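Local coordinates for protein arylamine n-acetyltransferase (Mycobacterium smegmatis, PDB 1W5R) that catalyses transfer of an acetyl group from acetyl-coenzyme A to the nitrogen of arylamines, in the native enzyme probably by way of a catalytic-triad cysteine, here replaced, at residues D18-P23 against L84-F89; E90-S95 against V115-V120; D243-V248 against R271-L276. The protein carries 1 engineered substitution. All blocks are in the same frame, centred on the assembly; numbering follows the deposited sequence.

Interaction 1. Residues D18-P23 against L84-F89; sequences DGRPRP and LEELGF
R20 reaches across to the last turn of helix 73-87, where it meets L87 and E86. Its CG leaves CB on the side opposite the backbone N (chi1 -168°), and the bend at chi2 then turns the chain along L87. CD passes 4.0 Å from L87 CD2, and the same methyl lies under one face of the guanidinium, 3.8 Å from R20 NE. At the tip, NH2 points a nearly straight N-H at E86 OE2 in the guanidinium plane, but at 3.4 Å from NH2 to OE2 this salt bridge is weak; the carboxylate and guanidinium planes are 84° apart. NH2 is also 2.9 Å from E86 O, too badly angled for a hydrogen bond. Further along, the P21 ring sets its CD 3.8 Å from L87 CD2. P23 CG lies 3.3 Å from the carbonyl O of L87, next to G88, whose positive phi closes the helix in a Schellman motif. P23 CB then sits over the F89 ring, 4.1 Å from its centroid, in a CH-pi contact. The charged pair is long and exposed at R20, so the loop is probably held mainly by P21 and the R20 stem against L87, and by P23 against L87 O, G88 and the F89 ring.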
loop_
_atom_site.group_PDB
_atom_site.type_symbol
_atom_site.label_atom_id
_atom_site.label_comp_id
_atom_site.label_asym_id
_atom_site.label_seq_id
_atom_site.Cartn_x
_atom_site.Cartn_y
_atom_site.Cartn_z
ATOM N N ASP A 18 -23.377 2.056 -22.739
ATOM C CA ASP A 18 -23.895 2.603 -23.998
ATOM C C ASP A 18 -25.332 2.170 -24.253
ATOM O O ASP A 18 -25.784 1.145 -23.728
ATOM C CB ASP A 18 -22.982 2.253 -25.185
ATOM C CG ASP A 18 -22.567 0.788 -25.211
ATOM O OD1 ASP A 18 -23.244 -0.056 -24.579
ATOM O OD2 ASP A 18 -21.554 0.481 -25.881
ATOM N N GLY A 19 -26.048 2.964 -25.049
ATOM C CA GLY A 19 -27.452 2.697 -25.363
ATOM C C GLY A 19 -28.367 2.889 -24.167
ATOM O O GLY A 19 -27.905 2.972 -23.026
ATOM N N ARG A 20 -29.667 2.955 -24.436
ATOM C CA ARG A 20 -30.680 3.132 -23.403
ATOM C C ARG A 20 -30.920 1.810 -22.667
ATOM O O ARG A 20 -31.477 0.872 -23.248
ATOM C CB ARG A 20 -31.987 3.626 -24.042
ATOM C CG ARG A 20 -33.048 4.127 -23.062
ATOM C CD ARG A 20 -33.008 5.639 -22.916
ATOM N NE ARG A 20 -34.122 6.135 -22.113
ATOM C CZ ARG A 20 -34.320 7.414 -21.800
ATOM N NH1 ARG A 20 -33.476 8.349 -22.222
ATOM N NH2 ARG A 20 -35.366 7.757 -21.061
ATOM N N PRO A 21 -30.489 1.718 -21.393
ATOM C CA PRO A 21 -30.834 0.516 -20.633
ATOM C C PRO A 21 -32.279 0.555 -20.123
ATOM O O PRO A 21 -32.833 1.635 -19.917
ATOM C CB PRO A 21 -29.840 0.543 -19.471
ATOM C CG PRO A 21 -29.524 1.974 -19.268
ATOM C CD PRO A 21 -29.681 2.664 -20.597
ATOM N N ARG A 22 -32.871 -0.623 -19.930
ATOM C CA ARG A 22 -34.252 -0.761 -19.473
ATOM C C ARG A 22 -34.325 -0.564 -17.956
ATOM O O ARG A 22 -33.355 -0.861 -17.259
ATOM C CB ARG A 22 -34.776 -2.158 -19.824
ATOM C CG ARG A 22 -36.212 -2.188 -20.353
ATOM C CD ARG A 22 -37.092 -3.213 -19.614
ATOM N NE ARG A 22 -36.440 -4.513 -19.438
ATOM C CZ ARG A 22 -36.931 -5.513 -18.711
ATOM N NH1 ARG A 22 -38.093 -5.389 -18.086
ATOM N NH2 ARG A 22 -36.255 -6.649 -18.608
ATOM N N PRO A 23 -35.465 -0.059 -17.439
ATOM C CA PRO A 23 -35.653 0.063 -15.987
ATOM C C PRO A 23 -35.981 -1.261 -15.278
ATOM O O PRO A 23 -37.103 -1.460 -14.804
ATOM C CB PRO A 23 -36.818 1.048 -15.865
ATOM C CG PRO A 23 -37.614 0.832 -17.118
ATOM C CD PRO A 23 -36.620 0.484 -18.189
ATOM N N LEU A 84 -31.989 7.690 -12.904
ATOM C CA LEU A 84 -32.877 6.535 -12.739
ATOM C C LEU A 84 -34.325 6.869 -13.078
ATOM O O LEU A 84 -35.011 6.069 -13.721
ATOM C CB LEU A 84 -32.760 5.919 -11.349
ATOM C CG LEU A 84 -31.389 5.320 -11.007
ATOM C CD1 LEU A 84 -31.417 4.855 -9.577
ATOM C CD2 LEU A 84 -30.931 4.177 -11.943
ATOM N N GLU A 85 -34.772 8.050 -12.655
ATOM C CA GLU A 85 -36.088 8.586 -13.024
ATOM C C GLU A 85 -36.277 8.644 -14.525
ATOM O O GLU A 85 -37.324 8.228 -15.056
ATOM C CB GLU A 85 -36.227 10.005 -12.497
ATOM C CG GLU A 85 -36.649 10.077 -11.086
ATOM C CD GLU A 85 -37.090 11.470 -10.689
ATOM O OE1 GLU A 85 -36.477 12.479 -11.134
ATOM O OE2 GLU A 85 -38.041 11.536 -9.900
ATOM N N GLU A 86 -35.270 9.175 -15.212
ATOM C CA GLU A 86 -35.352 9.360 -16.654
ATOM C C GLU A 86 -35.495 8.003 -17.331
ATOM O O GLU A 86 -36.256 7.863 -18.291
ATOM C CB GLU A 86 -34.137 10.141 -17.178
ATOM C CG GLU A 86 -34.100 10.367 -18.699
ATOM C CD GLU A 86 -35.268 11.191 -19.240
ATOM O OE1 GLU A 86 -35.937 11.917 -18.467
ATOM O OE2 GLU A 86 -35.508 11.106 -20.461
ATOM N N LEU A 87 -34.801 7.000 -16.789
ATOM C CA LEU A 87 -34.814 5.654 -17.356
ATOM C C LEU A 87 -36.096 4.868 -17.086
ATOM O O LEU A 87 -36.327 3.847 -17.740
ATOM C CB LEU A 87 -33.578 4.856 -16.899
ATOM C CG LEU A 87 -32.224 5.267 -17.503
ATOM C CD1 LEU A 87 -31.050 4.562 -16.833
ATOM C CD2 LEU A 87 -32.166 5.010 -19.007
ATOM N N GLY A 88 -36.916 5.326 -16.141
ATOM C CA GLY A 88 -38.203 4.689 -15.851
ATOM C C GLY A 88 -38.393 4.114 -14.457
ATOM O O GLY A 88 -39.473 3.597 -14.133
ATOM N N PHE A 89 -37.350 4.186 -13.623
ATOM C CA PHE A 89 -37.468 3.780 -12.219
ATOM C C PHE A 89 -38.268 4.807 -11.432
ATOM O O PHE A 89 -38.325 5.974 -11.812
ATOM C CB PHE A 89 -36.085 3.663 -11.573
ATOM C CG PHE A 89 -35.231 2.570 -12.133
ATOM C CD1 PHE A 89 -34.315 2.833 -13.137
ATOM C CD2 PHE A 89 -35.324 1.275 -11.632
ATOM C CE1 PHE A 89 -33.496 1.824 -13.638
ATOM C CE2 PHE A 89 -34.523 0.257 -12.133
ATOM C CZ PHE A 89 -33.606 0.524 -13.131
#

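Interaction 2. Residues E90-S95 against V115-V120; sequences EVERLS and VLSVAV
L116 lies between V91 and R93 on one face of the sheet: its CD2 is 3.9 Å from V91 CG1 and 4.0 Å from R93 CG. L116 and R93 run side by side, pointing the same way, whereas V91 is inclined to L116. R93 bends at chi2 (72°), folding its guanidinium back over V91, with V91 CG1 3.8 Å above the plane of the group and towards its rim. The charged end goes to E85, and Y82 adds a cation-pi contact. On the other face, L94 reaches diagonally, placing CD1 3.8 Å from S117 CB, while its CB meets V115 CG2. E90 lays OE1 beside A119 CB; R126 takes both that carboxylate and the hydroxyl of S117. Between the two faces, three hydrogen-bonded pairs, E90 with A119, E92 with S117 and L94 with V115, each exchange two backbone bonds. The ladder is regular until its L94 end, where V115 N comes in 37° above the carbonyl plane of L94; N114 ND2 also donates to that oxygen. This is an antiparallel pair within the larger beta sheet of the arylamine N-acetyltransferase fold, backed on the V91, L116 and V118 face by helix 73-87.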
loop_
_atom_site.group_PDB
_atom_site.type_symbol
_atom_site.label_atom_id
_atom_site.label_comp_id
_atom_site.label_asym_id
_atom_site.label_seq_id
_atom_site.Cartn_x
_atom_site.Cartn_y
_atom_site.Cartn_z
ATOM N N GLU A 90 -38.881 4.380 -10.332
ATOM C CA GLU A 90 -39.532 5.318 -9.435
ATOM C C GLU A 90 -38.575 5.601 -8.289
ATOM O O GLU A 90 -38.065 4.676 -7.646
ATOM C CB GLU A 90 -40.864 4.781 -8.928
ATOM C CG GLU A 90 -41.728 5.832 -8.241
ATOM C CD GLU A 90 -41.758 5.667 -6.736
ATOM O OE1 GLU A 90 -42.204 4.594 -6.266
ATOM O OE2 GLU A 90 -41.352 6.606 -6.022
ATOM N N VAL A 91 -38.321 6.885 -8.058
ATOM C CA VAL A 91 -37.243 7.298 -7.153
ATOM C C VAL A 91 -37.757 8.261 -6.089
ATOM O O VAL A 91 -38.404 9.276 -6.411
ATOM C CB VAL A 91 -36.078 7.984 -7.929
ATOM C CG1 VAL A 91 -34.920 8.362 -6.984
ATOM C CG2 VAL A 91 -35.579 7.113 -9.081
ATOM N N GLU A 92 -37.485 7.945 -4.828
ATOM C CA GLU A 92 -37.663 8.893 -3.730
ATOM C C GLU A 92 -36.294 9.240 -3.158
ATOM O O GLU A 92 -35.420 8.364 -3.057
ATOM C CB GLU A 92 -38.591 8.331 -2.659
ATOM C CG GLU A 92 -40.022 8.166 -3.191
ATOM C CD GLU A 92 -40.977 7.512 -2.217
ATOM O OE1 GLU A 92 -40.530 6.739 -1.343
ATOM O OE2 GLU A 92 -42.197 7.769 -2.344
ATOM N N ARG A 93 -36.098 10.520 -2.840
ATOM C CA ARG A 93 -34.865 10.984 -2.210
ATOM C C ARG A 93 -35.010 11.010 -0.706
ATOM O O ARG A 93 -35.926 11.629 -0.160
ATOM C CB ARG A 93 -34.465 12.381 -2.703
ATOM C CG ARG A 93 -33.905 12.445 -4.126
ATOM C CD ARG A 93 -34.981 12.220 -5.200
ATOM N NE ARG A 93 -34.472 12.595 -6.511
ATOM C CZ ARG A 93 -35.143 12.485 -7.654
ATOM N NH1 ARG A 93 -36.388 12.001 -7.664
ATOM N NH2 ARG A 93 -34.571 12.862 -8.787
ATOM N N LEU A 94 -34.114 10.314 -0.016
ATOM C CA LEU A 94 -34.167 10.285 1.435
ATOM C C LEU A 94 -32.976 11.023 2.027
ATOM O O LEU A 94 -31.945 11.183 1.354
ATOM C CB LEU A 94 -34.158 8.836 1.931
ATOM C CG LEU A 94 -35.165 7.874 1.277
ATOM C CD1 LEU A 94 -35.078 6.484 1.901
ATOM C CD2 LEU A 94 -36.595 8.399 1.385
ATOM N N SER A 95 -33.132 11.454 3.272
ATOM C CA SER A 95 -32.041 12.050 4.040
ATOM C C SER A 95 -31.660 11.180 5.231
ATOM O O SER A 95 -32.478 10.395 5.735
ATOM C CB SER A 95 -32.423 13.458 4.528
ATOM O OG SER A 95 -33.516 13.387 5.425
ATOM N N VAL A 115 -29.750 9.615 0.245
ATOM C CA VAL A 115 -29.740 8.312 -0.421
ATOM C C VAL A 115 -31.030 8.156 -1.237
ATOM O O VAL A 115 -31.915 9.024 -1.171
ATOM C CB VAL A 115 -29.563 7.120 0.569
ATOM C CG1 VAL A 115 -28.259 7.264 1.333
ATOM C CG2 VAL A 115 -30.758 6.987 1.535
ATOM N N LEU A 116 -31.129 7.073 -2.010
ATOM C CA LEU A 116 -32.301 6.865 -2.868
ATOM C C LEU A 116 -33.085 5.645 -2.436
ATOM O O LEU A 116 -32.495 4.633 -2.037
ATOM C CB LEU A 116 -31.884 6.678 -4.323
ATOM C CG LEU A 116 -31.007 7.792 -4.898
ATOM C CD1 LEU A 116 -30.578 7.416 -6.317
ATOM C CD2 LEU A 116 -31.742 9.142 -4.858
ATOM N N SER A 117 -34.409 5.754 -2.519
ATOM C CA SER A 117 -35.269 4.586 -2.412
ATOM C C SER A 117 -35.901 4.377 -3.791
ATOM O O SER A 117 -36.626 5.256 -4.293
ATOM C CB SER A 117 -36.309 4.781 -1.319
ATOM O OG SER A 117 -37.278 3.748 -1.386
ATOM N N VAL A 118 -35.586 3.239 -4.412
ATOM C CA VAL A 118 -35.868 3.014 -5.832
ATOM C C VAL A 118 -36.805 1.822 -6.023
ATOM O O VAL A 118 -36.601 0.768 -5.431
ATOM C CB VAL A 118 -34.553 2.795 -6.629
ATOM C CG1 VAL A 118 -34.800 2.561 -8.107
ATOM C CG2 VAL A 118 -33.604 3.978 -6.440
ATOM N N ALA A 119 -37.834 2.019 -6.842
ATOM C CA ALA A 119 -38.744 0.934 -7.210
ATOM C C ALA A 119 -38.622 0.641 -8.698
ATOM O O ALA A 119 -38.475 1.558 -9.509
ATOM C CB ALA A 119 -40.184 1.305 -6.861
ATOM N N VAL A 120 -38.671 -0.640 -9.054
ATOM C CA VAL A 120 -38.905 -1.021 -10.451
ATOM C C VAL A 120 -40.412 -0.951 -10.741
ATOM O O VAL A 120 -41.224 -1.329 -9.887
ATOM C CB VAL A 120 -38.359 -2.435 -10.807
ATOM C CG1 VAL A 120 -36.847 -2.485 -10.680
ATOM C CG2 VAL A 120 -39.011 -3.509 -9.960
#

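Interaction 3. Residues D243-V248 against R271-L276; sequences DSAAQV and RVAEVL
V248 and V272 both carry CG1 opposite their backbone N (chi1 174° and 170°), and these rotations bring the two methyls together, V248 CG1 lying 3.7 Å from V272 CG1. The two branches meet at a slant. The other methyl of V248, CG2, turns to L276, whose CG stands opposite its own carbonyl carbon (chi1 -66°); this carries L276 CD2 to 4.0 Å from V248 CG2 and equally near the backbone N of A245. V248 thus touches a different residue with each of its branches. The two backbones come nearest at A245, whose CA is 5.0 Å from the CA of A273. Its CB points toward the other segment, 3.8 Å from A273 N, and also meets A273 CB at 4.1 Å and V272 CG1 at 4.0 Å. What crosses is van der Waals contact, mostly of alanine, valine and leucine side chains with one another and with backbone atoms. Polar groups work within each segment instead. S244 occupies the N-cap of helix 245-255, where its OG accepts a weak bond from A246 N. R271 reaches E274 through a salt bridge, NH1 to OE1 at 2.9 Å, while V275 CG1 lies over one face of the guanidinium; R271 NE also donates to the carbonyl of L47. The contact joins the first turn of helix 245-255 to the end of helix 268-274 and the residues just after it. V248 also packs on F242 of strand 236-242 and on L211; R227 NH1 bonds to D243 O, and the R227 backbone to that of L276. D243 makes a salt bridge to R173 of the second subunit, which places this helix start beside the dimer interface; strand 236-242 leads into the helix through D243 and S244.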
loop_
_atom_site.group_PDB
_atom_site.type_symbol
_atom_site.label_atom_id
_atom_site.label_comp_id
_atom_site.label_asym_id
_atom_site.label_seq_id
_atom_site.Cartn_x
_atom_site.Cartn_y
_atom_site.Cartn_z
ATOM N N ASP A 243 3.996 12.166 0.659
ATOM C CA ASP A 243 4.945 13.067 1.285
ATOM C C ASP A 243 4.441 14.503 1.381
ATOM O O ASP A 243 4.662 15.161 2.398
ATOM C CB ASP A 243 6.262 13.067 0.510
ATOM C CG ASP A 243 7.176 11.924 0.900
ATOM O OD1 ASP A 243 6.829 11.127 1.802
ATOM O OD2 ASP A 243 8.261 11.839 0.289
ATOM N N SER A 244 3.765 14.957 0.321
ATOM C CA SER A 244 3.413 16.376 0.138
ATOM C C SER A 244 2.147 16.548 -0.710
ATOM O O SER A 244 1.627 15.587 -1.286
ATOM C CB SER A 244 4.570 17.131 -0.546
ATOM O OG SER A 244 4.611 16.806 -1.933
ATOM N N ALA A 245 1.699 17.799 -0.823
ATOM C CA ALA A 245 0.558 18.147 -1.674
ATOM C C ALA A 245 0.728 17.775 -3.155
ATOM O O ALA A 245 -0.241 17.402 -3.810
ATOM C CB ALA A 245 0.203 19.619 -1.514
ATOM N N ALA A 246 1.948 17.865 -3.708
ATOM C CA ALA A 246 2.130 17.498 -5.124
ATOM C C ALA A 246 1.768 16.055 -5.439
ATOM O O ALA A 246 1.152 15.787 -6.477
ATOM C CB ALA A 246 3.554 17.812 -5.618
ATOM N N GLN A 247 2.176 15.126 -4.562
ATOM C CA GLN A 247 1.865 13.711 -4.741
ATOM C C GLN A 247 0.359 13.482 -4.576
ATOM O O GLN A 247 -0.221 12.667 -5.290
ATOM C CB GLN A 247 2.630 12.825 -3.747
ATOM C CG GLN A 247 4.113 12.628 -4.074
ATOM C CD GLN A 247 4.986 13.763 -3.583
ATOM O OE1 GLN A 247 5.969 14.123 -4.235
ATOM N NE2 GLN A 247 4.651 14.326 -2.431
ATOM N N VAL A 248 -0.251 14.221 -3.642
ATOM C CA VAL A 248 -1.702 14.154 -3.432
ATOM C C VAL A 248 -2.419 14.600 -4.710
ATOM O O VAL A 248 -3.288 13.895 -5.217
ATOM C CB VAL A 248 -2.164 14.971 -2.201
ATOM C CG1 VAL A 248 -3.701 14.995 -2.119
ATOM C CG2 VAL A 248 -1.593 14.372 -0.923
ATOM N N ARG A 271 -3.862 24.794 -0.745
ATOM C CA ARG A 271 -4.933 24.464 0.178
ATOM C C ARG A 271 -4.859 22.994 0.598
ATOM O O ARG A 271 -5.098 22.656 1.754
ATOM C CB ARG A 271 -6.289 24.774 -0.458
ATOM C CG ARG A 271 -7.502 24.391 0.389
ATOM C CD ARG A 271 -7.504 25.012 1.797
ATOM N NE ARG A 271 -8.752 24.680 2.486
ATOM C CZ ARG A 271 -8.905 24.567 3.799
ATOM N NH1 ARG A 271 -7.880 24.757 4.634
ATOM N NH2 ARG A 271 -10.104 24.238 4.281
ATOM N N VAL A 272 -4.542 22.133 -0.355
ATOM C CA VAL A 272 -4.318 20.720 -0.046
ATOM C C VAL A 272 -3.182 20.564 0.978
ATOM O O VAL A 272 -3.270 19.747 1.893
ATOM C CB VAL A 272 -4.082 19.917 -1.332
ATOM C CG1 VAL A 272 -3.605 18.504 -1.023
ATOM C CG2 VAL A 272 -5.369 19.854 -2.126
ATOM N N ALA A 273 -2.134 21.385 0.852
ATOM C CA ALA A 273 -1.049 21.346 1.836
ATOM C C ALA A 273 -1.546 21.573 3.263
ATOM O O ALA A 273 -1.113 20.893 4.189
ATOM C CB ALA A 273 0.032 22.356 1.475
ATOM N N GLU A 274 -2.501 22.493 3.437
ATOM C CA GLU A 274 -3.047 22.825 4.761
ATOM C C GLU A 274 -3.773 21.657 5.431
ATOM O O GLU A 274 -3.869 21.595 6.658
ATOM C CB GLU A 274 -4.022 24.005 4.673
ATOM C CG GLU A 274 -3.333 25.322 4.383
ATOM C CD GLU A 274 -4.289 26.502 4.256
ATOM O OE1 GLU A 274 -5.512 26.311 4.135
ATOM O OE2 GLU A 274 -3.782 27.644 4.283
ATOM N N VAL A 275 -4.293 20.744 4.608
ATOM C CA VAL A 275 -5.160 19.680 5.110
ATOM C C VAL A 275 -4.570 18.264 4.953
ATOM O O VAL A 275 -5.298 17.277 4.993
ATOM C CB VAL A 275 -6.593 19.759 4.492
ATOM C CG1 VAL A 275 -7.235 21.092 4.841
ATOM C CG2 VAL A 275 -6.563 19.544 2.995
ATOM N N LEU A 276 -3.253 18.150 4.813
ATOM C CA LEU A 276 -2.644 16.830 4.674
ATOM C C LEU A 276 -3.005 15.942 5.857
ATOM O O LEU A 276 -3.191 14.727 5.702
ATOM C CB LEU A 276 -1.124 16.956 4.563
ATOM C CG LEU A 276 -0.589 17.655 3.313
ATOM C CD1 LEU A 276 0.941 17.677 3.377
ATOM C CD2 LEU A 276 -1.032 16.991 2.014
#

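How the interactions relate
Interactions 1 and 2 adjoin: helix 73-87 is followed, after the G88-F89 turn, by strand 90-98, E85 CG packs 3.7 Å from V91 CG2, and F89 packs on V118. Interaction 3 lies on the opposite side of the chain's centre, its nearest atoms about 25 Å from those of interaction 2, and shares no element with either. Interaction 2 is the buried one, and its segments are joined by a ladder of backbone hydrogen bonds. The other two are partly buried and rely on side chains: prolines and a weak ion pair fasten a loop in interaction 1, whereas interaction 3 is apolar packing, without polar bonds across it, between one helix start and another helix's end with the residues after it, near the second subunit.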